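Local coordinates for protein esterase LipW (Mycobacterium marinum, PDB 3QH4) that probably hydrolyses ester bonds, with strict substrate selectivity, as a member of the alpha/beta hydrolase family, at residues P131-A134 against A135-A139; E217-S220 against L221-R224; E235-P238 against G239-G242; P295-T298 against T299-R302; Q301-F304 against A305-H309. All blocks are in the same frame, centred on the assembly; numbering follows the deposited sequence. Where two conformers were deposited one is given.

Overall arrangement
All five interactions are local, each joining residues a few positions apart. Interactions 1, 2 and 3 form a connected group: Tyr132 packs on Glu235 and Ser236, and Trp223 on Val237. Interactions 4 and 5 share Gln301 and Arg302 on helix 298-315, their centres about 31 and 28 Å from that of interaction 1. Ala135 and Ala139 (1), Met222 and Trp223 (2), Trp297 (4) and Leu303, Phe304 and Gln307 (5) are buried, whereas His137, Arg224, Glu235 and Arg302 lie at the surface. At the helix starts of interactions 1 and 4 an aromatic ring takes a CH-pi contact, from a proline and a threonine respectively; interactions 2 and 5 are helical turns, and interaction 3 is a 3-10 turn with charged side chains.

Interaction 1 (P131-A134 against A135-A139); sequences PYPA and ALHDA
Ala134 O takes the backbone N-H of Asp138 at 3.0 Å and, weakly, a second donor, NH2 of Arg125. Ala134 and Asp138 belong to the first turn of helix 134-148 of the alpha/beta hydrolase fold, with Pro133 at the N-cap position. Outside the two segments, Arg125 NH2 also forms a salt bridge with Asp138 OD1, tying the loop after strand 118-122 to the start of the helix. One residue earlier, His137 N donates to Pro133 O at 2.9 Å, with a nearly straight N-H...O angle of 166°.

Pro133 follows a cis peptide bond, and its CB lies over the centre of the Tyr132 ring, 3.7 Å above the plane. The imidazole of His137 also receives this proline: CB sits over one face in a CH-pi contact, 4.2 Å from the ring centroid, while Pro133 CG comes closest, 3.5 Å from His137 CE1. His137 CG is anti to its carbonyl carbon (chi1 -80°), which lays the ring alongside Pro133, both side chains pointing the same way. On the buried flank Ala135 and Ala139 pack against Leu171 and Leu175 of helix 167-181. Tyr132 and Leu136 run side by side, and their nearest approach is CE1 to CD2 at 4.2 Å.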
loop_
_atom_site.group_PDB
_atom_site.type_symbol
_atom_site.label_atom_id
_atom_site.label_comp_id
_atom_site.label_asym_id
_atom_site.label_seq_id
_atom_site.Cartn_x
_atom_site.Cartn_y
_atom_site.Cartn_z
ATOM N N PRO A 131 11.812 2.289 -13.007
ATOM C CA PRO A 131 10.460 2.808 -13.170
ATOM C C PRO A 131 9.455 1.750 -13.612
ATOM O O PRO A 131 9.795 0.557 -13.816
ATOM C CB PRO A 131 10.619 3.904 -14.243
ATOM C CG PRO A 131 11.940 3.762 -14.829
ATOM C CD PRO A 131 12.752 2.780 -14.037
ATOM N N TYR A 132 8.206 2.167 -13.748
ATOM C CA TYR A 132 7.156 1.301 -14.297
ATOM C C TYR A 132 7.694 0.595 -15.560
ATOM O O TYR A 132 8.355 1.240 -16.388
ATOM C CB TYR A 132 5.960 2.163 -14.660
ATOM C CG TYR A 132 4.930 1.413 -15.432
ATOM C CD1 TYR A 132 3.992 0.617 -14.769
ATOM C CD2 TYR A 132 4.946 1.409 -16.835
ATOM C CE1 TYR A 132 3.067 -0.146 -15.505
ATOM C CE2 TYR A 132 4.014 0.700 -17.558
ATOM C CZ TYR A 132 3.073 -0.072 -16.895
ATOM O OH TYR A 132 2.149 -0.813 -17.642
ATOM N N PRO A 133 7.442 -0.719 -15.709
ATOM C CA PRO A 133 6.650 -1.607 -14.858
ATOM C C PRO A 133 7.462 -2.487 -13.890
ATOM O O PRO A 133 7.008 -3.570 -13.575
ATOM C CB PRO A 133 5.974 -2.512 -15.904
ATOM C CG PRO A 133 7.115 -2.722 -16.935
ATOM C CD PRO A 133 7.827 -1.385 -16.983
ATOM N N ALA A 134 8.628 -2.055 -13.410
ATOM C CA ALA A 134 9.489 -2.974 -12.658
ATOM C C ALA A 134 8.842 -3.512 -11.369
ATOM O O ALA A 134 8.793 -4.718 -11.139
ATOM C CB ALA A 134 10.865 -2.319 -12.361
ATOM N N ALA A 135 8.331 -2.608 -10.530
ATOM C CA ALA A 135 7.698 -3.017 -9.270
ATOM C C ALA A 135 6.464 -3.875 -9.530
ATOM O O ALA A 135 6.219 -4.847 -8.814
ATOM C CB ALA A 135 7.315 -1.791 -8.419
ATOM N N LEU A 136 5.661 -3.515 -10.529
ATOM C CA LEU A 136 4.475 -4.315 -10.837
ATOM C C LEU A 136 4.908 -5.714 -11.284
ATOM O O LEU A 136 4.336 -6.716 -10.856
ATOM C CB LEU A 136 3.665 -3.622 -11.923
ATOM C CG LEU A 136 2.390 -4.335 -12.342
ATOM C CD1 LEU A 136 1.460 -4.634 -11.118
ATOM C CD2 LEU A 136 1.719 -3.449 -13.375
ATOM N N HIS A 137 5.957 -5.794 -12.106
ATOM C CA HIS A 137 6.492 -7.101 -12.466
ATOM C C HIS A 137 6.902 -7.911 -11.239
ATOM O O HIS A 137 6.652 -9.121 -11.196
ATOM C CB HIS A 137 7.672 -6.991 -13.412
ATOM C CG HIS A 137 7.288 -6.762 -14.836
ATOM N ND1 HIS A 137 8.163 -6.221 -15.757
ATOM C CD2 HIS A 137 6.133 -6.996 -15.499
ATOM C CE1 HIS A 137 7.564 -6.144 -16.932
ATOM N NE2 HIS A 137 6.335 -6.611 -16.805
ATOM N N ASP A 138 7.539 -7.246 -10.272
ATOM C CA ASP A 138 7.964 -7.914 -9.037
ATOM C C ASP A 138 6.754 -8.405 -8.257
ATOM O O ASP A 138 6.748 -9.540 -7.761
ATOM C CB ASP A 138 8.784 -6.962 -8.153
ATOM C CG ASP A 138 10.147 -6.615 -8.772
ATOM O OD1 ASP A 138 10.535 -7.248 -9.774
ATOM O OD2 ASP A 138 10.814 -5.716 -8.235
ATOM N N ALA A 139 5.745 -7.549 -8.108
ATOM C CA ALA A 139 4.521 -7.985 -7.400
ATOM C C ALA A 139 3.875 -9.208 -8.062
ATOM O O ALA A 139 3.397 -10.126 -7.385
ATOM C CB ALA A 139 3.507 -6.835 -7.334
#

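Interaction 2 (E217-S220 against L221-R224); sequences EAAS and LMWR
The backbone from Glu217 to Arg224 is regular alpha-helix, with four consecutive i to i+4 bonds running from Leu221 N to Glu217 O, a nearly straight one (170°), through to Arg224 N to Ser220 O.

The bent chains of Met222 and Arg224 bring their ends back to the preceding turn. Met222 leaves with CG anti to the backbone N (chi1 174°) and bends at chi3, which brings its CE to 4.2 Å from Ala219 CB. Trp223 CD1 approaches the carbonyl oxygen of Ala219 to 3.3 Å, obliquely to the ring, and Leu221 CD1 lies 3.5 Å from Glu217 O. At the solvent-facing flank the guanidinium of Arg224 folds back so that one face looks onto Ser220 O, while Glu217 OE1 is engaged by Arg26 in a salt bridge.

The buried flank, with Ala219 on Phe260, and Met222 and Trp223 on Val196, faces the protein interior. A helix in the chain segment that connects strands 189-193 and 250-255, touching the N-terminal region at Arg26 and Ile27, is consistent with the cap of hormone-sensitive-lipase-like alpha/beta hydrolases.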
loop_
_atom_site.group_PDB
_atom_site.type_symbol
_atom_site.label_atom_id
_atom_site.label_comp_id
_atom_site.label_asym_id
_atom_site.label_seq_id
_atom_site.Cartn_x
_atom_site.Cartn_y
_atom_site.Cartn_z
ATOM N N GLU A 217 2.468 18.427 -4.332
ATOM C CA GLU A 217 3.685 18.679 -5.098
ATOM C C GLU A 217 4.547 17.422 -5.189
ATOM O O GLU A 217 5.035 17.078 -6.282
ATOM C CB GLU A 217 4.426 19.890 -4.552
ATOM C CG GLU A 217 3.581 21.118 -4.759
ATOM C CD GLU A 217 4.210 22.401 -4.270
ATOM O OE1 GLU A 217 5.429 22.432 -3.988
ATOM O OE2 GLU A 217 3.457 23.393 -4.182
ATOM N N ALA A 218 4.708 16.720 -4.074
ATOM C CA ALA A 218 5.398 15.429 -4.096
ATOM C C ALA A 218 4.686 14.425 -5.007
ATOM O O ALA A 218 5.335 13.620 -5.655
ATOM C CB ALA A 218 5.533 14.855 -2.675
ATOM N N ALA A 219 3.354 14.470 -5.054
ATOM C CA ALA A 219 2.617 13.504 -5.861
ATOM C C ALA A 219 2.944 13.705 -7.354
ATOM O O ALA A 219 3.104 12.724 -8.112
ATOM C CB ALA A 219 1.123 13.613 -5.572
ATOM N N SER A 220 3.101 14.966 -7.756
ATOM C CA SER A 220 3.484 15.265 -9.130
ATOM C C SER A 220 4.874 14.694 -9.467
ATOM O O SER A 220 5.049 14.022 -10.513
ATOM C CB SER A 220 3.446 16.758 -9.408
ATOM O OG SER A 220 3.959 16.992 -10.711
ATOM N N LEU A 221 5.851 14.956 -8.600
ATOM C CA LEU A 221 7.213 14.398 -8.769
ATOM C C LEU A 221 7.182 12.870 -8.767
ATOM O O LEU A 221 7.857 12.231 -9.585
ATOM C CB LEU A 221 8.140 14.864 -7.646
ATOM C CG LEU A 221 8.871 16.202 -7.838
ATOM C CD1 LEU A 221 7.922 17.255 -8.251
ATOM C CD2 LEU A 221 9.578 16.600 -6.538
ATOM N N MET A 222 6.400 12.300 -7.847
ATOM C CA MET A 222 6.250 10.848 -7.718
ATOM C C MET A 222 5.866 10.209 -9.050
ATOM O O MET A 222 6.496 9.244 -9.481
ATOM C CB MET A 222 5.168 10.535 -6.640
ATOM C CG MET A 222 4.811 9.062 -6.526
ATOM S SD MET A 222 3.340 8.884 -5.503
ATOM C CE MET A 222 2.064 9.590 -6.561
ATOM N N TRP A 223 4.828 10.745 -9.701
ATOM C CA TRP A 223 4.349 10.190 -10.968
ATOM C C TRP A 223 5.437 10.358 -12.016
ATOM O O TRP A 223 5.647 9.460 -12.875
ATOM C CB TRP A 223 3.024 10.826 -11.411
ATOM C CG TRP A 223 1.862 10.204 -10.721
ATOM C CD1 TRP A 223 1.031 10.781 -9.787
ATOM C CD2 TRP A 223 1.388 8.887 -10.933
ATOM N NE1 TRP A 223 0.082 9.865 -9.388
ATOM C CE2 TRP A 223 0.273 8.699 -10.088
ATOM C CE3 TRP A 223 1.798 7.830 -11.769
ATOM C CZ2 TRP A 223 -0.453 7.497 -10.051
ATOM C CZ3 TRP A 223 1.078 6.619 -11.727
ATOM C CH2 TRP A 223 -0.037 6.467 -10.870
ATOM N N ARG A 224 6.157 11.484 -11.961
ATOM C CA ARG A 224 7.230 11.672 -12.973
ATOM C C ARG A 224 8.341 10.630 -12.833
ATOM O O ARG A 224 8.788 10.060 -13.853
ATOM C CB ARG A 224 7.790 13.114 -12.957
ATOM C CG ARG A 224 6.819 14.118 -13.586
ATOM C CD ARG A 224 7.559 15.307 -14.212
ATOM N NE ARG A 224 8.312 16.062 -13.242
ATOM C CZ ARG A 224 7.797 17.016 -12.466
ATOM N NH1 ARG A 224 6.500 17.316 -12.522
ATOM N NH2 ARG A 224 8.583 17.662 -11.613
#

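Interaction 3 (E235-P238 against G239-G242); sequences ESVP and GRRG
Glu235 OE2 lies at the edge of the Arg241 guanidinium, near its plane and 4.0 Å from NH2, beyond a salt bridge; any attraction is probably modest. Carboxylate and guanidinium planes are turned 65° apart, and the two side chains cross at about a right angle. The guanidinium of Arg240 has Val237 CG1 at its edge.

The backbone between them is a 3-10 turn in the loop that leads to strand 250-255 of the alpha/beta hydrolase fold. Arg240 N donates to Val237 O at 2.9 Å and Arg241 N to Pro238 O at 3.0 Å, both i to i+3. In each bond the donor stands well above the carbonyl plane and does not sit on a lone pair.

Pro238 turns to helix 167-181, where it packs on Thr170 and Ala173, and Arg241 touches His177 of the same helix. Arg240 NE makes a salt bridge with Asp199, which fixes the far end of its extended chain. On the way there the aliphatic part of Arg240 crosses Val237, whose CG1 is anti to the backbone N (chi1 -176°); this branch meets Arg240 CG at 3.8 Å.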
loop_
_atom_site.group_PDB
_atom_site.type_symbol
_atom_site.label_atom_id
_atom_site.label_comp_id
_atom_site.label_asym_id
_atom_site.label_seq_id
_atom_site.Cartn_x
_atom_site.Cartn_y
_atom_site.Cartn_z
ATOM N N GLU A 235 -2.852 0.640 -17.559
ATOM C CA GLU A 235 -1.883 -0.341 -17.034
ATOM C C GLU A 235 -0.919 0.235 -16.004
ATOM O O GLU A 235 -0.538 -0.463 -15.064
ATOM C CB GLU A 235 -1.109 -1.031 -18.158
ATOM C CG GLU A 235 -2.008 -1.944 -19.049
ATOM C CD GLU A 235 -2.970 -1.164 -19.939
ATOM O OE1 GLU A 235 -2.568 -0.143 -20.537
ATOM O OE2 GLU A 235 -4.136 -1.589 -20.054
ATOM N N SER A 236 -0.542 1.505 -16.143
ATOM C CA SER A 236 0.319 2.123 -15.126
ATOM C C SER A 236 -0.455 2.916 -14.077
ATOM O O SER A 236 0.045 3.165 -12.980
ATOM C CB SER A 236 1.371 3.029 -15.783
ATOM O OG SER A 236 0.783 3.907 -16.744
ATOM N N VAL A 237 -1.681 3.299 -14.426
ATOM C CA VAL A 237 -2.478 4.255 -13.625
ATOM C C VAL A 237 -3.859 3.655 -13.448
ATOM O O VAL A 237 -4.712 3.797 -14.316
ATOM C CB VAL A 237 -2.608 5.611 -14.352
ATOM C CG1 VAL A 237 -3.342 6.635 -13.464
ATOM C CG2 VAL A 237 -1.166 6.175 -14.775
ATOM N N PRO A 238 -4.104 2.962 -12.324
ATOM C CA PRO A 238 -5.385 2.272 -12.193
ATOM C C PRO A 238 -6.614 3.178 -12.331
ATOM O O PRO A 238 -7.651 2.729 -12.875
ATOM C CB PRO A 238 -5.288 1.615 -10.793
ATOM C CG PRO A 238 -3.840 1.383 -10.601
ATOM C CD PRO A 238 -3.183 2.625 -11.218
ATOM N N GLY A 239 -6.516 4.448 -11.906
ATOM C CA GLY A 239 -7.643 5.331 -11.955
ATOM C C GLY A 239 -8.044 5.680 -13.379
ATOM O O GLY A 239 -9.172 6.128 -13.609
ATOM N N ARG A 240 -7.145 5.455 -14.338
ATOM C CA ARG A 240 -7.522 5.654 -15.755
ATOM C C ARG A 240 -8.291 4.483 -16.407
ATOM O O ARG A 240 -8.776 4.620 -17.558
ATOM C CB ARG A 240 -6.289 6.011 -16.609
ATOM C CG ARG A 240 -5.764 7.426 -16.348
ATOM C CD ARG A 240 -4.500 7.623 -17.179
ATOM N NE ARG A 240 -3.890 8.950 -17.044
ATOM C CZ ARG A 240 -4.073 9.976 -17.880
ATOM N NH1 ARG A 240 -4.953 9.903 -18.865
ATOM N NH2 ARG A 240 -3.388 11.103 -17.713
ATOM N N ARG A 241 -8.420 3.352 -15.710
ATOM C CA ARG A 241 -9.181 2.206 -16.246
ATOM C C ARG A 241 -10.657 2.585 -16.359
ATOM O O ARG A 241 -11.257 3.051 -15.385
ATOM C CB ARG A 241 -9.023 0.953 -15.368
ATOM C CG ARG A 241 -9.760 -0.260 -15.952
ATOM C CD ARG A 241 -9.302 -1.550 -15.316
ATOM N NE ARG A 241 -7.844 -1.716 -15.399
ATOM C CZ ARG A 241 -7.146 -1.918 -16.526
ATOM N NH1 ARG A 241 -7.746 -2.023 -17.702
ATOM N NH2 ARG A 241 -5.831 -2.070 -16.459
ATOM N N GLY A 242 -11.212 2.418 -17.558
ATOM C CA GLY A 242 -12.588 2.794 -17.838
ATOM C C GLY A 242 -13.574 1.838 -17.197
ATOM O O GLY A 242 -14.483 2.262 -16.473
#

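Interaction 4 (P295-T298 against T299-R302); sequences PEWT and TSQR
Thr299 CB sits over one face of the Trp297 indole, 3.3 Å from the centroid of the six-membered ring and directly along its normal, a close CH-pi contact at the N-terminus of helix 298-315. Thr299 OG1 lies over the same ring, 3.4 Å from Trp297 CZ2. Trp297 occupies the N-cap position. Its CG is anti to the backbone N (chi1 179°), which carries the indole alongside Thr299, the second residue of the helix, and the Trp297 side chain also touches Phe290 and Leu18 and Leu19 of helix 17-20.

Two strong bonds hold Gln301 to the residues before it. Its backbone N donates to Trp297 O at 2.9 Å, and its amide NE2 reaches further back to Pro295 O, also at 2.9 Å. This side-chain bond is nearly straight (172°), with the acceptor in the amide plane; the chain bends at chi2 to place NE2 there. The loop carbonyl is thereby tied to the first turn of the helix, next to the backbone bond from Arg302 N to Thr298 O.

The positioning groups lie further out. Arg114 donates to Gln301 OE1 and fixes the amide from the other end, Arg106 makes a salt bridge with Glu296 OE1, and Ser300 OG is hydrogen-bonded to Leu294 O. On the exposed flank one face of the Arg302 guanidinium looks onto Thr298 O. A water joins Thr298 OG1 (2.8 Å) to Thr299 OG1 (2.9 Å) and accepts a weak bond from Arg302 NH1.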
loop_
_atom_site.group_PDB
_atom_site.type_symbol
_atom_site.label_atom_id
_atom_site.label_comp_id
_atom_site.label_asym_id
_atom_site.label_seq_id
_atom_site.Cartn_x
_atom_site.Cartn_y
_atom_site.Cartn_z
ATOM N N PRO A 295 1.027 4.887 15.228
ATOM C CA PRO A 295 0.268 3.625 15.119
ATOM C C PRO A 295 -0.569 3.289 16.358
ATOM O O PRO A 295 -1.505 2.486 16.262
ATOM C CB PRO A 295 1.345 2.561 14.888
ATOM C CG PRO A 295 2.638 3.210 15.149
ATOM C CD PRO A 295 2.477 4.708 15.081
ATOM N N GLU A 296 -0.283 3.928 17.498
ATOM C CA GLU A 296 -1.088 3.652 18.704
ATOM C C GLU A 296 -2.320 4.564 18.852
ATOM O O GLU A 296 -3.135 4.390 19.749
ATOM C CB GLU A 296 -0.230 3.757 19.980
ATOM C CG GLU A 296 1.186 3.284 19.859
ATOM C CD GLU A 296 1.336 1.848 19.423
ATOM O OE1 GLU A 296 0.393 1.049 19.599
ATOM O OE2 GLU A 296 2.430 1.532 18.904
ATOM N N TRP A 297 -2.436 5.557 17.987
ATOM C CA TRP A 297 -3.517 6.494 18.074
ATOM C C TRP A 297 -4.836 5.764 17.853
ATOM O O TRP A 297 -4.908 4.845 17.063
ATOM C CB TRP A 297 -3.288 7.551 16.989
ATOM C CG TRP A 297 -4.318 8.652 16.844
ATOM C CD1 TRP A 297 -5.033 9.266 17.842
ATOM C CD2 TRP A 297 -4.630 9.337 15.639
ATOM N NE1 TRP A 297 -5.844 10.235 17.297
ATOM C CE2 TRP A 297 -5.604 10.308 15.951
ATOM C CE3 TRP A 297 -4.233 9.173 14.290
ATOM C CZ2 TRP A 297 -6.178 11.140 14.983
ATOM C CZ3 TRP A 297 -4.791 9.994 13.331
ATOM C CH2 TRP A 297 -5.772 10.976 13.687
ATOM N N THR A 298 -5.874 6.166 18.576
ATOM C CA THR A 298 -7.189 5.514 18.425
ATOM C C THR A 298 -7.612 5.454 16.940
ATOM O O THR A 298 -8.171 4.469 16.495
ATOM C CB THR A 298 -8.284 6.207 19.265
ATOM O OG1 THR A 298 -8.156 7.633 19.149
ATOM C CG2 THR A 298 -8.133 5.819 20.722
ATOM N N THR A 299 -7.339 6.503 16.175
ATOM C CA THR A 299 -7.743 6.506 14.765
ATOM C C THR A 299 -6.995 5.461 13.935
ATOM O O THR A 299 -7.607 4.762 13.111
ATOM C CB THR A 299 -7.628 7.926 14.147
ATOM O OG1 THR A 299 -8.562 8.787 14.807
ATOM C CG2 THR A 299 -7.943 7.911 12.666
ATOM N N SER A 300 -5.684 5.357 14.171
ATOM C CA SER A 300 -4.867 4.325 13.547
ATOM C C SER A 300 -5.342 2.946 13.954
ATOM O O SER A 300 -5.422 2.035 13.129
ATOM C CB SER A 300 -3.388 4.512 13.911
ATOM O OG SER A 300 -2.998 5.840 13.527
ATOM N N GLN A 301 -5.674 2.788 15.236
ATOM C CA GLN A 301 -6.184 1.496 15.690
ATOM C C GLN A 301 -7.512 1.140 15.062
ATOM O O GLN A 301 -7.745 -0.029 14.724
ATOM C CB GLN A 301 -6.264 1.453 17.224
ATOM C CG GLN A 301 -4.872 1.477 17.883
ATOM C CD GLN A 301 -4.162 0.107 17.770
ATOM O OE1 GLN A 301 -4.726 -0.929 18.163
ATOM N NE2 GLN A 301 -2.941 0.104 17.233
ATOM N N ARG A 302 -8.388 2.131 14.905
ATOM C CA ARG A 302 -9.660 1.884 14.210
ATOM C C ARG A 302 -9.424 1.467 12.755
ATOM O O ARG A 302 -10.150 0.624 12.234
ATOM C CB ARG A 302 -10.576 3.113 14.290
ATOM C CG ARG A 302 -11.246 3.275 15.673
ATOM C CD ARG A 302 -12.390 4.319 15.603
ATOM N NE ARG A 302 -11.862 5.675 15.546
ATOM C CZ ARG A 302 -11.674 6.447 16.621
ATOM N NH1 ARG A 302 -11.156 7.663 16.482
ATOM N NH2 ARG A 302 -11.979 5.991 17.836
HETATM O O HOH W 1 -9.409 9.559 17.489
#

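Interaction 5 (Q301-F304 against A305-H309); sequences QRLF and AMQGH
Phe304 O accepts two bonds, from Gly308 N at 2.9 Å along the chain and from a water at 3.0 Å, in the first half of the long C-terminal helix 298-315. The same water donates to Gln307 OE1 at 3.2 Å, so it bridges a backbone carbonyl and a side-chain amide one turn on. Gln307 OE1 has a further donor in Gln107 NE2 of helix 105-115, and Gln307 NE2 is hydrogen-bonded elsewhere, so both ends of this buried amide are satisfied.

Three further i to i+4 bonds run from Ala305 N, Met306 N and Gln307 N to the backbone O atoms of Gln301, Arg302 and Leu303, each at 2.9 Å; the bond to Leu303 O is the straightest of the four, at 164°.

Gln307 CG is anti to its carbonyl carbon (chi1 -67°) and the chain runs extended beyond it, crossing Leu303 obliquely. Its amide lies against the leucine branch, CD meeting Leu303 CG at 3.8 Å. The oxygen end turns to Phe304, alongside which it lies with ring and amide planes 32° apart.

The helix packs on helix 105-115 through Phe304 against Glu110 and Arg114. On the strand side, Met306 touches His281 and Phe283 of strand 278-283, and Gln307 touches Leu191 and His193 of strand 189-193. At the edge of the phenyl ring, in its plane, Gln307 OE1 approaches Phe304 CD1 to 3.5 Å.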
loop_
_atom_site.group_PDB
_atom_site.type_symbol
_atom_site.label_atom_id
_atom_site.label_comp_id
_atom_site.label_asym_id
_atom_site.label_seq_id
_atom_site.Cartn_x
_atom_site.Cartn_y
_atom_site.Cartn_z
ATOM N N GLN A 301 -5.674 2.788 15.236
ATOM C CA GLN A 301 -6.184 1.496 15.690
ATOM C C GLN A 301 -7.512 1.140 15.062
ATOM O O GLN A 301 -7.745 -0.029 14.724
ATOM C CB GLN A 301 -6.264 1.453 17.224
ATOM C CG GLN A 301 -4.872 1.477 17.883
ATOM C CD GLN A 301 -4.162 0.107 17.770
ATOM O OE1 GLN A 301 -4.726 -0.929 18.163
ATOM N NE2 GLN A 301 -2.941 0.104 17.233
ATOM N N ARG A 302 -8.388 2.131 14.905
ATOM C CA ARG A 302 -9.660 1.884 14.210
ATOM C C ARG A 302 -9.424 1.467 12.755
ATOM O O ARG A 302 -10.150 0.624 12.234
ATOM C CB ARG A 302 -10.576 3.113 14.290
ATOM C CG ARG A 302 -11.246 3.275 15.673
ATOM C CD ARG A 302 -12.390 4.319 15.603
ATOM N NE ARG A 302 -11.862 5.675 15.546
ATOM C CZ ARG A 302 -11.674 6.447 16.621
ATOM N NH1 ARG A 302 -11.156 7.663 16.482
ATOM N NH2 ARG A 302 -11.979 5.991 17.836
ATOM N N LEU A 303 -8.429 2.076 12.098
ATOM C CA LEU A 303 -8.038 1.627 10.751
ATOM C C LEU A 303 -7.643 0.141 10.760
ATOM O O LEU A 303 -8.183 -0.641 9.971
ATOM C CB LEU A 303 -6.872 2.501 10.187
ATOM C CG LEU A 303 -6.330 1.888 8.871
ATOM C CD1 LEU A 303 -7.270 2.140 7.715
ATOM C CD2 LEU A 303 -4.924 2.467 8.585
ATOM N N PHE A 304 -6.702 -0.233 11.635
ATOM C CA PHE A 304 -6.232 -1.626 11.716
ATOM C C PHE A 304 -7.406 -2.588 11.981
ATOM O O PHE A 304 -7.481 -3.657 11.399
ATOM C CB PHE A 304 -5.147 -1.802 12.780
ATOM C CG PHE A 304 -3.872 -0.986 12.531
ATOM C CD1 PHE A 304 -3.380 -0.763 11.239
ATOM C CD2 PHE A 304 -3.158 -0.474 13.608
ATOM C CE1 PHE A 304 -2.202 -0.009 11.044
ATOM C CE2 PHE A 304 -1.988 0.270 13.434
ATOM C CZ PHE A 304 -1.488 0.482 12.142
ATOM N N ALA A 305 -8.314 -2.194 12.865
ATOM C CA ALA A 305 -9.417 -3.076 13.255
ATOM C C ALA A 305 -10.331 -3.248 12.051
ATOM O O ALA A 305 -10.817 -4.363 11.798
ATOM C CB ALA A 305 -10.159 -2.499 14.446
ATOM N N MET A 306 -10.541 -2.148 11.309
ATOM C CA MET A 306 -11.425 -2.146 10.153
ATOM C C MET A 306 -10.868 -3.047 9.053
ATOM O O MET A 306 -11.601 -3.822 8.419
ATOM C CB MET A 306 -11.604 -0.708 9.642
ATOM C CG MET A 306 -12.553 -0.582 8.481
ATOM S SD MET A 306 -12.657 1.124 7.906
ATOM C CE MET A 306 -13.247 1.920 9.403
ATOM N N GLN A 307 -9.569 -2.938 8.829
ATOM C CA GLN A 307 -8.883 -3.760 7.842
ATOM C C GLN A 307 -8.959 -5.218 8.233
ATOM O O GLN A 307 -9.202 -6.066 7.383
ATOM C CB GLN A 307 -7.417 -3.343 7.754
ATOM C CG GLN A 307 -7.194 -1.948 7.180
ATOM C CD GLN A 307 -5.726 -1.537 7.327
ATOM O OE1 GLN A 307 -5.098 -1.850 8.347
ATOM N NE2 GLN A 307 -5.192 -0.814 6.344
ATOM N N GLY A 308 -8.739 -5.505 9.517
ATOM C CA GLY A 308 -8.783 -6.894 10.009
ATOM C C GLY A 308 -10.139 -7.529 9.790
ATOM O O GLY A 308 -10.233 -8.662 9.325
ATOM N N HIS A 309 -11.188 -6.769 10.064
ATOM C CA HIS A 309 -12.548 -7.295 9.958
ATOM C C HIS A 309 -12.916 -7.510 8.490
ATOM O O HIS A 309 -13.594 -8.469 8.167
ATOM C CB HIS A 309 -13.537 -6.376 10.678
ATOM C CG HIS A 309 -13.527 -6.542 12.171
ATOM N ND1 HIS A 309 -13.681 -7.776 12.784
ATOM C CD2 HIS A 309 -13.380 -5.643 13.173
ATOM C CE1 HIS A 309 -13.626 -7.624 14.097
ATOM N NE2 HIS A 309 -13.435 -6.343 14.360
HETATM O O HOH W 2 -4.870 -4.453 10.246
#